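Local coordinates for protein TlmII (Streptoalloteichus hindustanus, PDB 4HVM) that takes part in tallysomycin biosynthesis as a condensation-family protein related to nonribosomal peptide synthetases, and probably binds phosphopantetheine, at residues R14-F18 with A174-H180; Y276-D282 with L296-F302; R51-A56 with V157-Y161; I430-Q434 with A445-G449. All coordinates share one frame; numbering follows the deposited sequence.

Interaction 1. Residues R14-F18 with A174-H180; sequences RRASF and AEVADFH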
loop_
_atom_site.group_PDB
_atom_site.type_symbol
_atom_site.label_atom_id
_atom_site.label_comp_id
_atom_site.label_asym_id
_atom_site.label_seq_id
_atom_site.Cartn_x
_atom_site.Cartn_y
_atom_site.Cartn_z
ATOM N N ARG A 14 -6.452 -24.602 0.822
ATOM C CA ARG A 14 -5.485 -24.183 1.827
ATOM C C ARG A 14 -6.083 -23.109 2.734
ATOM O O ARG A 14 -6.882 -22.283 2.293
ATOM C CB ARG A 14 -4.207 -23.673 1.155
ATOM C CG ARG A 14 -3.041 -23.462 2.106
ATOM C CD ARG A 14 -1.769 -23.096 1.358
ATOM N NE ARG A 14 -0.606 -23.084 2.239
ATOM C CZ ARG A 14 0.136 -24.154 2.512
ATOM N NH1 ARG A 14 1.178 -24.053 3.326
ATOM N NH2 ARG A 14 -0.165 -25.327 1.972
ATOM N N ARG A 15 -5.701 -23.130 4.005
ATOM C CA ARG A 15 -6.178 -22.139 4.957
ATOM C C ARG A 15 -5.590 -20.773 4.621
ATOM O O ARG A 15 -4.463 -20.673 4.140
ATOM C CB ARG A 15 -5.792 -22.544 6.379
ATOM C CG ARG A 15 -6.562 -21.824 7.475
ATOM C CD ARG A 15 -8.029 -22.229 7.473
ATOM N NE ARG A 15 -8.695 -21.892 8.728
ATOM C CZ ARG A 15 -9.302 -20.735 8.969
ATOM N NH1 ARG A 15 -9.332 -19.789 8.039
ATOM N NH2 ARG A 15 -9.881 -20.523 10.144
ATOM N N ALA A 16 -6.362 -19.720 4.873
ATOM C CA ALA A 16 -5.914 -18.362 4.592
ATOM C C ALA A 16 -4.958 -17.874 5.670
ATOM O O ALA A 16 -5.069 -18.266 6.832
ATOM C CB ALA A 16 -7.099 -17.425 4.475
ATOM N N SER A 17 -4.027 -17.006 5.284
ATOM C CA SER A 17 -3.044 -16.463 6.219
ATOM C C SER A 17 -3.662 -15.427 7.158
ATOM O O SER A 17 -4.817 -15.036 6.992
ATOM C CB SER A 17 -1.856 -15.856 5.467
ATOM O OG SER A 17 -2.239 -14.707 4.732
ATOM N N PHE A 18 -2.883 -14.976 8.136
ATOM C CA PHE A 18 -3.387 -14.060 9.158
ATOM C C PHE A 18 -3.666 -12.647 8.634
ATOM O O PHE A 18 -4.537 -11.945 9.153
ATOM C CB PHE A 18 -2.430 -14.018 10.351
ATOM C CG PHE A 18 -1.188 -13.209 10.112
ATOM C CD1 PHE A 18 -0.163 -13.686 9.307
ATOM C CD2 PHE A 18 -1.041 -11.971 10.711
ATOM C CE1 PHE A 18 0.985 -12.927 9.102
ATOM C CE2 PHE A 18 0.096 -11.214 10.512
ATOM C CZ PHE A 18 1.111 -11.690 9.707
ATOM N N ALA A 174 2.823 -20.346 -0.438
ATOM C CA ALA A 174 2.340 -21.516 0.283
ATOM C C ALA A 174 3.247 -21.875 1.462
ATOM O O ALA A 174 2.792 -22.417 2.471
ATOM C CB ALA A 174 2.214 -22.691 -0.667
ATOM N N GLU A 175 4.532 -21.563 1.332
ATOM C CA GLU A 175 5.503 -21.880 2.374
ATOM C C GLU A 175 5.343 -20.990 3.604
ATOM O O GLU A 175 5.766 -21.359 4.700
ATOM C CB GLU A 175 6.931 -21.764 1.837
ATOM C CG GLU A 175 7.245 -22.679 0.663
ATOM C CD GLU A 175 8.697 -22.588 0.224
ATOM O OE1 GLU A 175 9.482 -21.883 0.897
ATOM O OE2 GLU A 175 9.051 -23.223 -0.793
ATOM N N VAL A 176 4.736 -19.820 3.421
ATOM C CA VAL A 176 4.590 -18.857 4.510
ATOM C C VAL A 176 3.134 -18.491 4.791
ATOM O O VAL A 176 2.858 -17.537 5.517
ATOM C CB VAL A 176 5.390 -17.566 4.238
ATOM C CG1 VAL A 176 6.877 -17.871 4.151
ATOM C CG2 VAL A 176 4.902 -16.898 2.962
ATOM N N ALA A 177 2.207 -19.249 4.215
ATOM C CA ALA A 177 0.788 -19.004 4.438
ATOM C C ALA A 177 0.411 -19.272 5.890
ATOM O O ALA A 177 -0.463 -18.609 6.445
ATOM C CB ALA A 177 -0.051 -19.851 3.507
ATOM N N ASP A 178 1.080 -20.244 6.502
ATOM C CA ASP A 178 0.818 -20.602 7.892
ATOM C C ASP A 178 1.667 -19.767 8.842
ATOM O O ASP A 178 1.516 -19.856 10.059
ATOM C CB ASP A 178 1.102 -22.086 8.124
ATOM C CG ASP A 178 0.356 -22.983 7.154
ATOM O OD1 ASP A 178 -0.699 -22.555 6.638
ATOM O OD2 ASP A 178 0.825 -24.116 6.911
ATOM N N PHE A 179 2.559 -18.954 8.281
ATOM C CA PHE A 179 3.482 -18.164 9.092
ATOM C C PHE A 179 2.787 -17.060 9.881
ATOM O O PHE A 179 1.882 -16.392 9.381
ATOM C CB PHE A 179 4.599 -17.568 8.231
ATOM C CG PHE A 179 5.521 -16.656 8.987
ATOM C CD1 PHE A 179 6.462 -17.175 9.864
ATOM C CD2 PHE A 179 5.452 -15.281 8.821
ATOM C CE1 PHE A 179 7.313 -16.343 10.562
ATOM C CE2 PHE A 179 6.302 -14.442 9.516
ATOM C CZ PHE A 179 7.234 -14.975 10.389
ATOM N N HIS A 180 3.231 -16.878 11.122
ATOM C CA HIS A 180 2.702 -15.842 11.999
ATOM C C HIS A 180 3.819 -15.351 12.910
ATOM O O HIS A 180 4.444 -16.147 13.611
ATOM C CB HIS A 180 1.547 -16.393 12.837
ATOM C CG HIS A 180 0.644 -15.338 13.399
ATOM N ND1 HIS A 180 1.057 -14.431 14.350
ATOM C CD2 HIS A 180 -0.656 -15.054 13.148
ATOM C CE1 HIS A 180 0.052 -13.629 14.657
ATOM N NE2 HIS A 180 -0.999 -13.987 13.942
#
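Running in the same direction, R14-F18 and the loop A174-H180 draw closest at S17 and A177, whose CA atoms lie 4.9 Å apart, and spread toward either end. The contact ties the N-terminal strand of the condensation-type fold, and its turn into helix 18-27, to the loop between helices 147-161 and 185-198. S17 stands at the N-cap of helix 18-27, with Q20 OE1 returning to its backbone N, and its CB rests on A177 O at 3.2 Å. R14 extends from CG to NE, with CG opposite its backbone N (chi1 -169°), which carries the guanidinium across the loop. A174 CB covers one face, 4.0 Å above the plane, while A177 CB meets the edge in plane, 3.5 Å from R14 NE. A long salt bridge links D178 OD2 to R14 NH1 at 3.6 Å, well out of the guanidinium plane, hence charge attraction without a directed N-H. Replacing R14 with an alanine would probably leave the D178 carboxylate without this counter-charge and uncover A177 CB. F18 and H180 form an oblique aromatic pair, planes at 43°. H180 ND1 bonds to L182 N, and CD2 of the same ring lies 3.5 Å from F18 CB.

Interaction 2. Residues Y276-D282 with L296-F302; sequences YLSTEVD and LTDRVVF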
loop_
_atom_site.group_PDB
_atom_site.type_symbol
_atom_site.label_atom_id
_atom_site.label_comp_id
_atom_site.label_asym_id
_atom_site.label_seq_id
_atom_site.Cartn_x
_atom_site.Cartn_y
_atom_site.Cartn_z
ATOM N N TYR A 276 -0.821 10.307 17.030
ATOM C CA TYR A 276 -0.712 8.923 16.566
ATOM C C TYR A 276 -0.987 8.746 15.077
ATOM O O TYR A 276 -2.004 9.201 14.560
ATOM C CB TYR A 276 -1.612 8.003 17.390
ATOM C CG TYR A 276 -0.987 7.623 18.706
ATOM C CD1 TYR A 276 -1.009 8.499 19.784
ATOM C CD2 TYR A 276 -0.362 6.395 18.868
ATOM C CE1 TYR A 276 -0.430 8.158 20.992
ATOM C CE2 TYR A 276 0.217 6.043 20.068
ATOM C CZ TYR A 276 0.182 6.925 21.127
ATOM O OH TYR A 276 0.764 6.565 22.320
ATOM N N LEU A 277 -0.067 8.068 14.401
ATOM C CA LEU A 277 -0.138 7.883 12.959
ATOM C C LEU A 277 -0.243 6.408 12.589
ATOM O O LEU A 277 -0.163 5.532 13.448
ATOM C CB LEU A 277 1.093 8.485 12.276
ATOM C CG LEU A 277 1.276 10.000 12.181
ATOM C CD1 LEU A 277 1.562 10.650 13.532
ATOM C CD2 LEU A 277 2.391 10.323 11.199
ATOM N N SER A 278 -0.409 6.144 11.300
ATOM C CA SER A 278 -0.429 4.781 10.793
ATOM C C SER A 278 0.416 4.679 9.528
ATOM O O SER A 278 0.319 5.525 8.640
ATOM C CB SER A 278 -1.862 4.337 10.499
ATOM O OG SER A 278 -1.880 3.082 9.841
ATOM N N THR A 279 1.247 3.647 9.450
ATOM C CA THR A 279 2.036 3.405 8.247
ATOM C C THR A 279 2.174 1.910 7.997
ATOM O O THR A 279 1.956 1.103 8.900
ATOM C CB THR A 279 3.434 4.047 8.341
ATOM O OG1 THR A 279 4.101 3.948 7.075
ATOM C CG2 THR A 279 4.272 3.363 9.410
ATOM N N GLU A 280 2.540 1.540 6.773
ATOM C CA GLU A 280 2.697 0.131 6.432
ATOM C C GLU A 280 4.114 -0.371 6.697
ATOM O O GLU A 280 5.060 0.412 6.773
ATOM C CB GLU A 280 2.311 -0.126 4.973
ATOM C CG GLU A 280 0.820 -0.040 4.707
ATOM C CD GLU A 280 0.437 1.199 3.927
ATOM O OE1 GLU A 280 1.086 1.473 2.894
ATOM O OE2 GLU A 280 -0.512 1.896 4.347
ATOM N N VAL A 281 4.241 -1.685 6.848
ATOM C CA VAL A 281 5.531 -2.329 7.040
ATOM C C VAL A 281 5.588 -3.610 6.218
ATOM O O VAL A 281 4.679 -4.432 6.290
ATOM C CB VAL A 281 5.773 -2.667 8.525
ATOM C CG1 VAL A 281 6.893 -3.685 8.672
ATOM C CG2 VAL A 281 6.090 -1.407 9.308
ATOM N N ASP A 282 6.644 -3.767 5.425
ATOM C CA ASP A 282 6.835 -4.977 4.637
ATOM C C ASP A 282 7.533 -6.013 5.506
ATOM O O ASP A 282 8.669 -5.808 5.934
ATOM C CB ASP A 282 7.670 -4.686 3.387
ATOM C CG ASP A 282 7.616 -5.813 2.371
ATOM O OD1 ASP A 282 7.227 -6.939 2.747
ATOM O OD2 ASP A 282 7.959 -5.572 1.194
ATOM N N LEU A 296 2.139 -9.748 2.433
ATOM C CA LEU A 296 3.062 -9.753 3.561
ATOM C C LEU A 296 3.317 -8.335 4.080
ATOM O O LEU A 296 4.337 -8.065 4.713
ATOM C CB LEU A 296 4.375 -10.434 3.171
ATOM C CG LEU A 296 4.293 -11.952 2.980
ATOM C CD1 LEU A 296 5.638 -12.509 2.563
ATOM C CD2 LEU A 296 3.803 -12.635 4.250
ATOM N N THR A 297 2.380 -7.434 3.804
ATOM C CA THR A 297 2.485 -6.058 4.265
ATOM C C THR A 297 1.385 -5.777 5.279
ATOM O O THR A 297 0.218 -6.095 5.047
ATOM C CB THR A 297 2.371 -5.056 3.101
ATOM O OG1 THR A 297 3.386 -5.332 2.127
ATOM C CG2 THR A 297 2.531 -3.632 3.609
ATOM N N ASP A 298 1.765 -5.188 6.407
ATOM C CA ASP A 298 0.816 -4.888 7.469
ATOM C C ASP A 298 0.993 -3.458 7.966
ATOM O O ASP A 298 2.033 -2.840 7.744
ATOM C CB ASP A 298 0.992 -5.871 8.624
ATOM C CG ASP A 298 -0.179 -5.863 9.583
ATOM O OD1 ASP A 298 -1.306 -5.511 9.166
ATOM O OD2 ASP A 298 0.030 -6.222 10.758
ATOM N N ARG A 299 -0.030 -2.938 8.636
ATOM C CA ARG A 299 0.006 -1.579 9.165
ATOM C C ARG A 299 0.361 -1.555 10.651
ATOM O O ARG A 299 -0.126 -2.376 11.429
ATOM C CB ARG A 299 -1.340 -0.889 8.936
ATOM C CG ARG A 299 -1.607 -0.518 7.489
ATOM C CD ARG A 299 -3.023 0.007 7.310
ATOM N NE ARG A 299 -4.018 -1.057 7.409
ATOM C CZ ARG A 299 -5.331 -0.866 7.330
ATOM N NH1 ARG A 299 -5.819 0.357 7.159
ATOM N NH2 ARG A 299 -6.159 -1.898 7.427
ATOM N N VAL A 300 1.220 -0.617 11.036
ATOM C CA VAL A 300 1.546 -0.417 12.445
ATOM C C VAL A 300 1.095 0.965 12.918
ATOM O O VAL A 300 1.149 1.937 12.166
ATOM C CB VAL A 300 3.051 -0.618 12.726
ATOM C CG1 VAL A 300 3.471 -2.028 12.353
ATOM C CG2 VAL A 300 3.882 0.397 11.967
ATOM N N VAL A 301 0.632 1.041 14.162
ATOM C CA VAL A 301 0.204 2.306 14.746
ATOM C C VAL A 301 1.240 2.780 15.758
ATOM O O VAL A 301 1.572 2.059 16.698
ATOM C CB VAL A 301 -1.160 2.164 15.438
ATOM C CG1 VAL A 301 -1.568 3.476 16.087
ATOM C CG2 VAL A 301 -2.210 1.702 14.440
ATOM N N PHE A 302 1.763 3.986 15.555
ATOM C CA PHE A 302 2.787 4.537 16.441
ATOM C C PHE A 302 2.505 5.995 16.772
ATOM O O PHE A 302 1.807 6.683 16.029
ATOM C CB PHE A 302 4.182 4.396 15.821
ATOM C CG PHE A 302 4.379 5.203 14.570
ATOM C CD1 PHE A 302 3.891 4.753 13.355
ATOM C CD2 PHE A 302 5.068 6.403 14.606
ATOM C CE1 PHE A 302 4.075 5.493 12.206
ATOM C CE2 PHE A 302 5.257 7.143 13.460
ATOM C CZ PHE A 302 4.760 6.688 12.260
#
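With chi1 at 65°, F302 has CG between its backbone N and carbonyl carbon, and this turns CE1 onto T279 CG2 at 3.5 Å. T279 helps by setting OG1 opposite its backbone N (chi1 -172°), so that the methyl CG2 is left to meet the ring obliquely while OG1 bonds to V361 O. These residues belong to two consecutive antiparallel strands of the mixed sheet, 274-282 and the outermost strand 297-305. Six backbone hydrogen bonds join them in three reciprocal pairs, L277 with F302, T279 with V300 and V281 with D298; V300 N to T279 O is 2.8 Å. On the face of L277, T279, V281, V300 and F302, L277 CB lies over one face of the F302 ring, 4.1 Å from CZ, and V281 CG2 meets V300 CG2 at 3.9 Å. Helices 314-330 and 241-255 both pack on this face, and F325 of the first meets F302 edge-to-face. Y276 presents its ring edge to V301, CD2 to CG1 4.2 Å. A glycine in place of Y276 would probably bare that flank of V301 and deprive L202 and P203 of the ring they touch. The other face is more polar: T297 OG1 bonds to D146 OD2, and E280 and R299 lie side by side, CG to CG 3.7 Å. Their charged ends do not meet, E280 OE2 bonding instead to H362 ND1.

Interaction 3. Residues R51-A56 with V157-Y161; sequences RLAAAA and VWQAY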
loop_
_atom_site.group_PDB
_atom_site.type_symbol
_atom_site.label_atom_id
_atom_site.label_comp_id
_atom_site.label_asym_id
_atom_site.label_seq_id
_atom_site.Cartn_x
_atom_site.Cartn_y
_atom_site.Cartn_z
ATOM N N ARG A 51 4.110 -12.163 -28.086
ATOM C CA ARG A 51 5.178 -12.699 -27.256
ATOM C C ARG A 51 4.997 -12.237 -25.816
ATOM O O ARG A 51 5.215 -12.999 -24.876
ATOM C CB ARG A 51 6.546 -12.262 -27.781
ATOM C CG ARG A 51 7.717 -12.809 -26.983
ATOM C CD ARG A 51 7.777 -14.326 -27.068
ATOM N NE ARG A 51 8.642 -14.907 -26.043
ATOM C CZ ARG A 51 8.211 -15.357 -24.868
ATOM N NH1 ARG A 51 6.921 -15.299 -24.562
ATOM N NH2 ARG A 51 9.070 -15.871 -23.998
ATOM N N LEU A 52 4.595 -10.981 -25.653
ATOM C CA LEU A 52 4.355 -10.422 -24.331
ATOM C C LEU A 52 3.114 -11.039 -23.697
ATOM O O LEU A 52 3.084 -11.295 -22.492
ATOM C CB LEU A 52 4.209 -8.903 -24.413
ATOM C CG LEU A 52 4.005 -8.154 -23.092
ATOM C CD1 LEU A 52 5.157 -8.405 -22.127
ATOM C CD2 LEU A 52 3.836 -6.669 -23.356
ATOM N N ALA A 53 2.093 -11.275 -24.518
ATOM C CA ALA A 53 0.862 -11.906 -24.059
ATOM C C ALA A 53 1.129 -13.332 -23.594
ATOM O O ALA A 53 0.562 -13.785 -22.600
ATOM C CB ALA A 53 -0.182 -11.899 -25.166
ATOM N N ALA A 54 1.999 -14.031 -24.317
ATOM C CA ALA A 54 2.378 -15.386 -23.949
ATOM C C ALA A 54 3.166 -15.380 -22.646
ATOM O O ALA A 54 3.051 -16.299 -21.834
ATOM C CB ALA A 54 3.198 -16.020 -25.057
ATOM N N ALA A 55 3.962 -14.333 -22.451
ATOM C CA ALA A 55 4.763 -14.201 -21.244
ATOM C C ALA A 55 3.869 -14.016 -20.025
ATOM O O ALA A 55 4.151 -14.543 -18.949
ATOM C CB ALA A 55 5.733 -13.039 -21.374
ATOM N N ALA A 56 2.788 -13.265 -20.204
ATOM C CA ALA A 56 1.853 -13.008 -19.116
ATOM C C ALA A 56 1.164 -14.295 -18.681
ATOM O O ALA A 56 1.002 -14.550 -17.487
ATOM C CB ALA A 56 0.827 -11.978 -19.538
ATOM N N VAL A 157 6.754 -10.786 -15.655
ATOM C CA VAL A 157 6.210 -10.900 -17.003
ATOM C C VAL A 157 7.235 -10.451 -18.038
ATOM O O VAL A 157 7.427 -11.106 -19.062
ATOM C CB VAL A 157 4.911 -10.087 -17.166
ATOM C CG1 VAL A 157 4.415 -10.162 -18.601
ATOM C CG2 VAL A 157 3.846 -10.593 -16.202
ATOM N N TRP A 158 7.901 -9.336 -17.764
ATOM C CA TRP A 158 8.944 -8.846 -18.656
ATOM C C TRP A 158 10.160 -9.769 -18.661
ATOM O O TRP A 158 10.862 -9.878 -19.667
ATOM C CB TRP A 158 9.351 -7.421 -18.284
ATOM C CG TRP A 158 8.387 -6.380 -18.781
ATOM C CD1 TRP A 158 7.547 -5.611 -18.030
ATOM C CD2 TRP A 158 8.160 -6.007 -20.146
ATOM N NE1 TRP A 158 6.815 -4.775 -18.844
ATOM C CE2 TRP A 158 7.174 -5.001 -20.149
ATOM C CE3 TRP A 158 8.699 -6.425 -21.367
ATOM C CZ2 TRP A 158 6.716 -4.406 -21.325
ATOM C CZ3 TRP A 158 8.243 -5.835 -22.533
ATOM C CH2 TRP A 158 7.262 -4.836 -22.504
ATOM N N GLN A 159 10.408 -10.426 -17.533
ATOM C CA GLN A 159 11.477 -11.413 -17.455
ATOM C C GLN A 159 11.184 -12.597 -18.372
ATOM O O GLN A 159 12.078 -13.103 -19.051
ATOM C CB GLN A 159 11.669 -11.903 -16.017
ATOM C CG GLN A 159 12.485 -10.969 -15.132
ATOM C CD GLN A 159 12.827 -11.588 -13.785
ATOM O OE1 GLN A 159 12.299 -12.640 -13.418
ATOM N NE2 GLN A 159 13.717 -10.938 -13.042
ATOM N N ALA A 160 9.928 -13.031 -18.383
ATOM C CA ALA A 160 9.505 -14.144 -19.223
ATOM C C ALA A 160 9.588 -13.771 -20.695
ATOM O O ALA A 160 9.845 -14.624 -21.545
ATOM C CB ALA A 160 8.091 -14.573 -18.860
ATOM N N TYR A 161 9.377 -12.491 -20.988
ATOM C CA TYR A 161 9.419 -11.986 -22.356
ATOM C C TYR A 161 10.798 -12.176 -22.980
ATOM O O TYR A 161 10.919 -12.408 -24.184
ATOM C CB TYR A 161 9.022 -10.509 -22.380
ATOM C CG TYR A 161 9.023 -9.874 -23.753
ATOM C CD1 TYR A 161 7.947 -10.039 -24.615
ATOM C CD2 TYR A 161 10.094 -9.098 -24.183
ATOM C CE1 TYR A 161 7.937 -9.454 -25.869
ATOM C CE2 TYR A 161 10.094 -8.510 -25.438
ATOM C CZ TYR A 161 9.013 -8.692 -26.275
ATOM O OH TYR A 161 9.010 -8.109 -27.524
#
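L52 meets two aromatic rings, W158 through its methyls and Y161 through its backbone and CB. Its CD1 methyl sits over the face of W158, 4.0 Å from the centroid of the six-membered ring and only 9° off the normal, a CH-pi contact, while CD2 touches W158 CH2. Y161 brings its edge to the backbone of L52, with Y161 CD1 3.6 Å from L52 CA. With CG anti to the backbone N, the Y161 ring lies along segment 51-56, where R51 CG reaches CE1 obliquely at 3.5 Å. The R51 guanidinium lies beside A160 and Y161, Y161 CA over one of its faces and its plane 34° from that of the phenol ring; NH2 is near A160 O but poorly directed for a bond. Small residues let the backbones close in: A55 CB meets A160 CB at 3.8 Å, and V157 CG1 packs against A56. The segment axes approach to 8.1 Å, at 124° between their directions. Y161 OH bonds to D48 N, just ahead of helix 49-62. Both helices lie on strands 87-91, 122-128 and 133-141 of the five-stranded sheet, L52 resting on L126 and V134, A56 on L87 and L124, and V157 on L124 and L136.

Interaction 4. Residues I430-Q434 with A445-G449; sequences IVLDQ and ALLDG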
loop_
_atom_site.group_PDB
_atom_site.type_symbol
_atom_site.label_atom_id
_atom_site.label_comp_id
_atom_site.label_asym_id
_atom_site.label_seq_id
_atom_site.Cartn_x
_atom_site.Cartn_y
_atom_site.Cartn_z
ATOM N N ILE A 430 3.656 13.718 -4.104
ATOM C CA ILE A 430 2.947 13.479 -2.855
ATOM C C ILE A 430 1.447 13.712 -3.028
ATOM O O ILE A 430 1.008 14.834 -3.276
ATOM C CB ILE A 430 3.479 14.389 -1.734
ATOM C CG1 ILE A 430 4.963 14.117 -1.493
ATOM C CG2 ILE A 430 2.688 14.175 -0.462
ATOM C CD1 ILE A 430 5.585 15.007 -0.434
ATOM N N VAL A 431 0.661 12.647 -2.909
ATOM C CA VAL A 431 -0.785 12.758 -3.058
ATOM C C VAL A 431 -1.471 12.818 -1.695
ATOM O O VAL A 431 -1.371 11.886 -0.898
ATOM C CB VAL A 431 -1.367 11.593 -3.874
ATOM C CG1 VAL A 431 -2.853 11.797 -4.087
ATOM C CG2 VAL A 431 -0.652 11.467 -5.208
ATOM N N LEU A 432 -2.169 13.919 -1.437
ATOM C CA LEU A 432 -2.785 14.152 -0.132
ATOM C C LEU A 432 -4.300 14.062 -0.199
ATOM O O LEU A 432 -4.931 14.725 -1.020
ATOM C CB LEU A 432 -2.384 15.523 0.414
ATOM C CG LEU A 432 -3.093 15.994 1.682
ATOM C CD1 LEU A 432 -2.674 15.155 2.877
ATOM C CD2 LEU A 432 -2.821 17.470 1.934
ATOM N N ASP A 433 -4.879 13.245 0.676
ATOM C CA ASP A 433 -6.328 13.114 0.776
ATOM C C ASP A 433 -6.790 13.599 2.147
ATOM O O ASP A 433 -6.488 12.978 3.163
ATOM C CB ASP A 433 -6.751 11.660 0.556
ATOM C CG ASP A 433 -6.438 11.167 -0.845
ATOM O OD1 ASP A 433 -6.696 11.912 -1.814
ATOM O OD2 ASP A 433 -5.918 10.040 -0.978
ATOM N N GLN A 434 -7.517 14.712 2.178
ATOM C CA GLN A 434 -7.920 15.312 3.447
ATOM C C GLN A 434 -9.427 15.389 3.646
ATOM O O GLN A 434 -10.197 15.354 2.689
ATOM C CB GLN A 434 -7.317 16.710 3.599
ATOM C CG GLN A 434 -5.860 16.704 4.003
ATOM C CD GLN A 434 -5.529 17.800 4.999
ATOM O OE1 GLN A 434 -5.317 17.535 6.183
ATOM N NE2 GLN A 434 -5.478 19.038 4.521
ATOM N N ALA A 445 -2.461 23.980 2.363
ATOM C CA ALA A 445 -1.564 24.685 3.270
ATOM C C ALA A 445 -0.606 23.696 3.921
ATOM O O ALA A 445 0.465 24.072 4.399
ATOM C CB ALA A 445 -2.363 25.421 4.330
ATOM N N LEU A 446 -1.009 22.429 3.936
ATOM C CA LEU A 446 -0.172 21.353 4.440
ATOM C C LEU A 446 0.968 21.094 3.462
ATOM O O LEU A 446 2.115 20.906 3.866
ATOM C CB LEU A 446 -1.009 20.087 4.637
ATOM C CG LEU A 446 -0.432 18.918 5.438
ATOM C CD1 LEU A 446 -1.562 18.094 6.032
ATOM C CD2 LEU A 446 0.463 18.033 4.589
ATOM N N LEU A 447 0.648 21.085 2.174
ATOM C CA LEU A 447 1.645 20.784 1.152
ATOM C C LEU A 447 2.674 21.896 0.965
ATOM O O LEU A 447 3.821 21.629 0.607
ATOM C CB LEU A 447 0.979 20.442 -0.180
ATOM C CG LEU A 447 0.202 19.124 -0.198
ATOM C CD1 LEU A 447 -0.209 18.766 -1.614
ATOM C CD2 LEU A 447 1.019 18.004 0.424
ATOM N N ASP A 448 2.263 23.138 1.201
ATOM C CA ASP A 448 3.196 24.257 1.177
ATOM C C ASP A 448 4.101 24.187 2.399
ATOM O O ASP A 448 5.248 24.634 2.361
ATOM C CB ASP A 448 2.454 25.594 1.148
ATOM C CG ASP A 448 1.789 25.866 -0.189
ATOM O OD1 ASP A 448 2.514 26.062 -1.189
ATOM O OD2 ASP A 448 0.540 25.903 -0.235
ATOM N N GLY A 449 3.575 23.623 3.483
ATOM C CA GLY A 449 4.339 23.442 4.705
ATOM C C GLY A 449 5.385 22.352 4.573
ATOM O O GLY A 449 6.537 22.534 4.966
#
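L432 forms the close part of this contact, its CD2 methyl lying against both leucines of the helix, 4.1 Å from L447 CG and 4.2 Å from L446 CB. It is an alpha/beta layer: strand 427-434 of the six-stranded mixed sheet is covered by the C-terminal helix 445-459, which runs roughly antiparallel to it, the segment axes 10.3 Å apart. L432 has CG opposite its backbone N (chi1 172°), which aims the branch at the helix; L447 comes down the other way, and the two side chains slide past each other. L447 also reaches S218 and L220 on the neighbouring strand 216-223, so it spans two strands. The contact thins toward I430, while at the other end it turns polar and partly exposed. At I430 a single pair remains, I430 CG2 to L447 CD2 at 4.3 Å, and I430 turns in addition to M245 of helix 241-255. A445 and D448 are exposed and take no part in the contact with the strand, whereas L446 is buried and shares W252 of helix 241-255 with A445. At the polar end, Q434 crosses L446 obliquely; its chain bends at chi2, and OE1, hydrogen-bonded to T417 OG1, lies 3.8 Å from L446 CD1.

How the interactions relate
Interactions 2 and 4 share the six-stranded sheet, the first within its plane at one margin and the second between a strand and a covering helix; their centres are about 20 Å apart. Interaction 3 joins two helices lying on the five-stranded sheet, and its sequence is nested inside the loop closed by interaction 1. Interactions 3 and 4 are buried and held almost wholly by apolar side chains, with aromatic rings in the former and aliphatic branches in the latter. Interaction 2 alone has backbone hydrogen bonds across it. Interaction 1 is more peripheral, mixing a long salt bridge with an oblique aromatic pair, yet its nearest atoms come within about 4 Å of interaction 2 without touching.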